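Local structure of biofilm growth-associated repressor (Xylella fastidiosa, 3PQK) at residues B[19-31]-B[46-60]. The protein represses transcription of its own operon by binding a palindromic AT-rich sequence over the -10 region of the blh promoter. Residues are numbered along the deposited sequence; the frame is centred on the assembly and turned at random.
Sequences TLSHPVRLMLVCT and IGIGQPTLSQQLGVL
Leu28 and Leu60 interlock in a buried helix-helix contact that packs helix 23-31 against helix 52-60, their axes approaching to 9.5 Å and crossing at -75°. As a knob, Leu28 enters a hole formed by Leu53, Leu57 and Leu60 of helix 52-60 and Ile46 at the end of helix 39-46, its CD2 lying 3.8 Å from Ile46 CD1. Leu60 answers from the other helix, lodged among Leu20, Arg25, Leu28 and Val29. Helix 52-60 belongs to the predicted helix-turn-helix of this ArsR-type winged-helix repressor, where it is probably the recognition helix. Toward the turn, Val24 and Met27 meet Ile48, Val24 CG2 lying 3.8 Å from Ile48 CD1.

The polar end is built around Gln56. Its chain bends at chi2 (-52°), and OE1 is hydrogen-bonded to Arg25 NE (2.7 Å); the donor is nearly in line with the C=O, but the bond is bent at the hydrogen and OE1 sits tilted out of the guanidinium plane. The same amide stacks over one face of the His22 ring, their planes 25° apart, with OE1 toward the rim near CD2, while in the ring plane ND1 caps the helix by accepting from Val24 N. Val59 CG1 and His22 CB lie over opposite faces of the Arg25 guanidinium, each offset toward the rim, and NH1 donates to Thr19 O (2.6 Å), tying it to the preceding helix.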
loop_
_atom_site.group_PDB
_atom_site.type_symbol
_atom_site.label_atom_id
_atom_site.label_comp_id
_atom_site.label_asym_id
_atom_site.label_seq_id
_atom_site.Cartn_x
_atom_site.Cartn_y
_atom_site.Cartn_z
ATOM N N THR B 19 -0.604 6.702 -5.574
ATOM C CA THR B 19 -1.602 7.666 -5.133
ATOM C C THR B 19 -1.568 7.849 -3.621
ATOM O O THR B 19 -1.543 8.986 -3.145
ATOM C CB THR B 19 -2.993 7.255 -5.593
ATOM O OG1 THR B 19 -2.987 7.145 -7.018
ATOM C CG2 THR B 19 -4.073 8.239 -5.119
ATOM N N LEU B 20 -1.554 6.736 -2.872
ATOM C CA LEU B 20 -1.570 6.792 -1.411
ATOM C C LEU B 20 -0.214 7.176 -0.799
ATOM O O LEU B 20 -0.152 7.422 0.402
ATOM C CB LEU B 20 -2.081 5.467 -0.821
ATOM C CG LEU B 20 -3.501 5.048 -1.189
ATOM C CD1 LEU B 20 -3.772 3.669 -0.718
ATOM C CD2 LEU B 20 -4.553 6.011 -0.603
ATOM N N SER B 21 0.851 7.235 -1.616
ATOM C CA SER B 21 2.230 7.586 -1.226
ATOM C C SER B 21 2.458 9.091 -0.886
ATOM O O SER B 21 3.474 9.666 -1.303
ATOM C CB SER B 21 3.206 7.161 -2.324
ATOM O OG SER B 21 3.501 5.790 -2.174
ATOM N N HIS B 22 1.535 9.712 -0.122
ATOM C CA HIS B 22 1.662 11.100 0.323
ATOM C C HIS B 22 1.215 11.122 1.758
ATOM O O HIS B 22 0.106 10.682 2.031
ATOM C CB HIS B 22 0.843 12.076 -0.545
ATOM C CG HIS B 22 1.101 13.536 -0.281
ATOM N ND1 HIS B 22 1.046 14.072 1.002
ATOM C CD2 HIS B 22 1.357 14.536 -1.156
ATOM C CE1 HIS B 22 1.318 15.360 0.871
ATOM N NE2 HIS B 22 1.496 15.692 -0.409
ATOM N N PRO B 23 2.066 11.574 2.713
ATOM C CA PRO B 23 1.658 11.582 4.139
ATOM C C PRO B 23 0.325 12.251 4.443
ATOM O O PRO B 23 -0.437 11.735 5.260
ATOM C CB PRO B 23 2.835 12.281 4.843
ATOM C CG PRO B 23 3.567 13.031 3.752
ATOM C CD PRO B 23 3.432 12.131 2.553
ATOM N N VAL B 24 0.013 13.365 3.765
ATOM C CA VAL B 24 -1.254 14.085 3.980
ATOM C C VAL B 24 -2.428 13.234 3.473
ATOM O O VAL B 24 -3.428 13.098 4.195
ATOM C CB VAL B 24 -1.246 15.536 3.415
ATOM C CG1 VAL B 24 -2.613 16.210 3.581
ATOM C CG2 VAL B 24 -0.135 16.377 4.066
ATOM N N ARG B 25 -2.269 12.582 2.299
ATOM C CA ARG B 25 -3.300 11.663 1.778
ATOM C C ARG B 25 -3.531 10.514 2.740
ATOM O O ARG B 25 -4.673 10.163 3.007
ATOM C CB ARG B 25 -2.929 11.120 0.404
ATOM C CG ARG B 25 -3.017 12.159 -0.673
ATOM C CD ARG B 25 -2.503 11.610 -1.984
ATOM N NE ARG B 25 -1.959 12.669 -2.823
ATOM C CZ ARG B 25 -1.070 12.492 -3.794
ATOM N NH1 ARG B 25 -0.601 11.279 -4.065
ATOM N NH2 ARG B 25 -0.644 13.526 -4.503
ATOM N N LEU B 26 -2.459 9.975 3.320
ATOM C CA LEU B 26 -2.599 8.909 4.299
ATOM C C LEU B 26 -3.355 9.322 5.572
ATOM O O LEU B 26 -4.216 8.576 6.033
ATOM C CB LEU B 26 -1.247 8.290 4.637
ATOM C CG LEU B 26 -0.738 7.339 3.571
ATOM C CD1 LEU B 26 0.725 6.985 3.818
ATOM C CD2 LEU B 26 -1.578 6.062 3.545
HETATM N N MSE B 27 -3.039 10.502 6.115
HETATM C CA MSE B 27 -3.704 11.015 7.328
HETATM C C MSE B 27 -5.194 11.215 7.029
HETATM O O MSE B 27 -6.033 10.752 7.787
HETATM C CB MSE B 27 -3.046 12.320 7.791
HETATM C CG MSE B 27 -1.620 12.137 8.294
HETATM SE SE MSE B 27 -0.820 13.797 8.974
HETATM C CE MSE B 27 -0.380 14.720 7.414
ATOM N N LEU B 28 -5.506 11.733 5.834
ATOM C CA LEU B 28 -6.868 11.935 5.375
ATOM C C LEU B 28 -7.646 10.630 5.276
ATOM O O LEU B 28 -8.705 10.533 5.848
ATOM C CB LEU B 28 -6.860 12.699 4.031
ATOM C CG LEU B 28 -6.523 14.189 4.134
ATOM C CD1 LEU B 28 -6.262 14.783 2.764
ATOM C CD2 LEU B 28 -7.643 14.969 4.851
ATOM N N VAL B 29 -7.126 9.616 4.576
ATOM C CA VAL B 29 -7.844 8.342 4.431
ATOM C C VAL B 29 -8.011 7.587 5.744
ATOM O O VAL B 29 -9.098 7.097 6.038
ATOM C CB VAL B 29 -7.380 7.475 3.224
ATOM C CG1 VAL B 29 -7.552 8.233 1.904
ATOM C CG2 VAL B 29 -5.931 7.017 3.384
ATOM N N CYS B 30 -6.971 7.583 6.590
ATOM C CA CYS B 30 -7.106 6.936 7.903
ATOM C C CYS B 30 -8.140 7.646 8.784
ATOM O O CYS B 30 -8.924 6.969 9.443
ATOM C CB CYS B 30 -5.756 6.807 8.603
ATOM S SG CYS B 30 -4.875 5.292 8.175
ATOM N N THR B 31 -8.199 9.002 8.729
ATOM C CA THR B 31 -9.205 9.773 9.492
ATOM C C THR B 31 -10.621 9.401 9.019
ATOM O O THR B 31 -11.518 9.188 9.846
ATOM C CB THR B 31 -8.943 11.293 9.378
ATOM O OG1 THR B 31 -7.586 11.579 9.734
ATOM C CG2 THR B 31 -9.890 12.127 10.251
ATOM N N ILE B 46 -6.135 16.811 11.669
ATOM C CA ILE B 46 -4.880 16.432 11.006
ATOM C C ILE B 46 -3.804 17.518 11.110
ATOM O O ILE B 46 -2.620 17.208 11.027
ATOM C CB ILE B 46 -5.193 15.975 9.543
ATOM C CG1 ILE B 46 -5.980 14.660 9.534
ATOM C CG2 ILE B 46 -3.967 15.887 8.628
ATOM C CD1 ILE B 46 -7.113 14.696 8.594
ATOM N N GLY B 47 -4.216 18.758 11.330
ATOM C CA GLY B 47 -3.291 19.877 11.460
ATOM C C GLY B 47 -2.689 20.318 10.145
ATOM O O GLY B 47 -1.542 20.760 10.110
ATOM N N ILE B 48 -3.455 20.184 9.055
ATOM C CA ILE B 48 -3.061 20.615 7.721
ATOM C C ILE B 48 -4.117 21.633 7.253
ATOM O O ILE B 48 -5.314 21.331 7.274
ATOM C CB ILE B 48 -2.917 19.394 6.747
ATOM C CG1 ILE B 48 -1.799 18.387 7.198
ATOM C CG2 ILE B 48 -2.746 19.834 5.273
ATOM C CD1 ILE B 48 -0.294 18.811 7.008
ATOM N N GLY B 49 -3.671 22.819 6.858
ATOM C CA GLY B 49 -4.562 23.879 6.400
ATOM C C GLY B 49 -4.688 23.940 4.896
ATOM O O GLY B 49 -4.529 22.927 4.220
ATOM N N GLN B 50 -4.926 25.142 4.364
ATOM C CA GLN B 50 -5.061 25.382 2.931
ATOM C C GLN B 50 -3.791 26.003 2.329
ATOM O O GLN B 50 -3.016 26.588 3.080
ATOM C CB GLN B 50 -6.300 26.247 2.644
ATOM C CG GLN B 50 -7.634 25.565 2.982
ATOM C CD GLN B 50 -7.894 24.276 2.227
ATOM O OE1 GLN B 50 -7.336 24.020 1.151
ATOM N NE2 GLN B 50 -8.773 23.445 2.772
ATOM N N PRO B 51 -3.512 25.885 1.007
ATOM C CA PRO B 51 -4.281 25.186 -0.042
ATOM C C PRO B 51 -4.152 23.653 -0.006
ATOM O O PRO B 51 -4.979 22.967 -0.600
ATOM C CB PRO B 51 -3.739 25.811 -1.332
ATOM C CG PRO B 51 -2.303 26.121 -1.012
ATOM C CD PRO B 51 -2.281 26.494 0.458
ATOM N N THR B 52 -3.141 23.140 0.731
ATOM C CA THR B 52 -2.746 21.728 0.894
ATOM C C THR B 52 -3.892 20.734 1.129
ATOM O O THR B 52 -4.074 19.829 0.311
ATOM C CB THR B 52 -1.577 21.618 1.886
ATOM O OG1 THR B 52 -0.611 22.602 1.524
ATOM C CG2 THR B 52 -0.921 20.242 1.891
ATOM N N LEU B 53 -4.665 20.909 2.210
ATOM C CA LEU B 53 -5.790 20.027 2.557
ATOM C C LEU B 53 -6.774 19.817 1.407
ATOM O O LEU B 53 -7.077 18.666 1.085
ATOM C CB LEU B 53 -6.505 20.513 3.841
ATOM C CG LEU B 53 -7.450 19.535 4.533
ATOM C CD1 LEU B 53 -6.728 18.732 5.590
ATOM C CD2 LEU B 53 -8.564 20.281 5.194
ATOM N N SER B 54 -7.235 20.891 0.754
ATOM C CA SER B 54 -8.155 20.733 -0.376
ATOM C C SER B 54 -7.465 20.244 -1.652
ATOM O O SER B 54 -8.128 19.633 -2.482
ATOM C CB SER B 54 -8.984 21.993 -0.627
ATOM O OG SER B 54 -10.211 21.933 0.081
ATOM N N GLN B 55 -6.141 20.483 -1.798
ATOM C CA GLN B 55 -5.376 19.965 -2.951
ATOM C C GLN B 55 -5.317 18.437 -2.858
ATOM O O GLN B 55 -5.623 17.741 -3.836
ATOM C CB GLN B 55 -3.939 20.514 -2.992
ATOM C CG GLN B 55 -3.838 21.974 -3.421
ATOM C CD GLN B 55 -2.461 22.574 -3.227
ATOM O OE1 GLN B 55 -1.566 21.987 -2.606
ATOM N NE2 GLN B 55 -2.258 23.767 -3.765
ATOM N N GLN B 56 -5.003 17.935 -1.646
ATOM C CA GLN B 56 -4.892 16.508 -1.347
ATOM C C GLN B 56 -6.196 15.741 -1.373
ATOM O O GLN B 56 -6.207 14.619 -1.888
ATOM C CB GLN B 56 -4.051 16.265 -0.081
ATOM C CG GLN B 56 -2.605 16.821 -0.188
ATOM C CD GLN B 56 -1.902 16.335 -1.428
ATOM O OE1 GLN B 56 -1.899 15.140 -1.720
ATOM N NE2 GLN B 56 -1.364 17.260 -2.230
ATOM N N LEU B 57 -7.321 16.339 -0.893
ATOM C CA LEU B 57 -8.653 15.702 -0.987
ATOM C C LEU B 57 -9.069 15.686 -2.474
ATOM O O LEU B 57 -9.799 14.790 -2.916
ATOM C CB LEU B 57 -9.723 16.429 -0.134
ATOM C CG LEU B 57 -9.648 16.274 1.404
ATOM C CD1 LEU B 57 -10.311 17.479 2.126
ATOM C CD2 LEU B 57 -10.297 14.970 1.881
ATOM N N GLY B 58 -8.603 16.698 -3.221
ATOM C CA GLY B 58 -8.812 16.831 -4.663
ATOM C C GLY B 58 -8.211 15.639 -5.381
ATOM O O GLY B 58 -8.939 14.920 -6.059
ATOM N N VAL B 59 -6.926 15.327 -5.097
ATOM C CA VAL B 59 -6.219 14.136 -5.624
ATOM C C VAL B 59 -6.965 12.837 -5.257
ATOM O O VAL B 59 -7.191 12.005 -6.117
ATOM C CB VAL B 59 -4.732 14.080 -5.187
ATOM C CG1 VAL B 59 -4.076 12.749 -5.579
ATOM C CG2 VAL B 59 -3.942 15.260 -5.755
ATOM N N LEU B 60 -7.375 12.680 -3.993
ATOM C CA LEU B 60 -8.080 11.479 -3.497
ATOM C C LEU B 60 -9.434 11.302 -4.127
ATOM O O LEU B 60 -9.909 10.176 -4.257
ATOM C CB LEU B 60 -8.231 11.557 -1.952
ATOM C CG LEU B 60 -6.950 11.347 -1.134
ATOM C CD1 LEU B 60 -7.195 11.662 0.345
ATOM C CD2 LEU B 60 -6.379 9.897 -1.316
#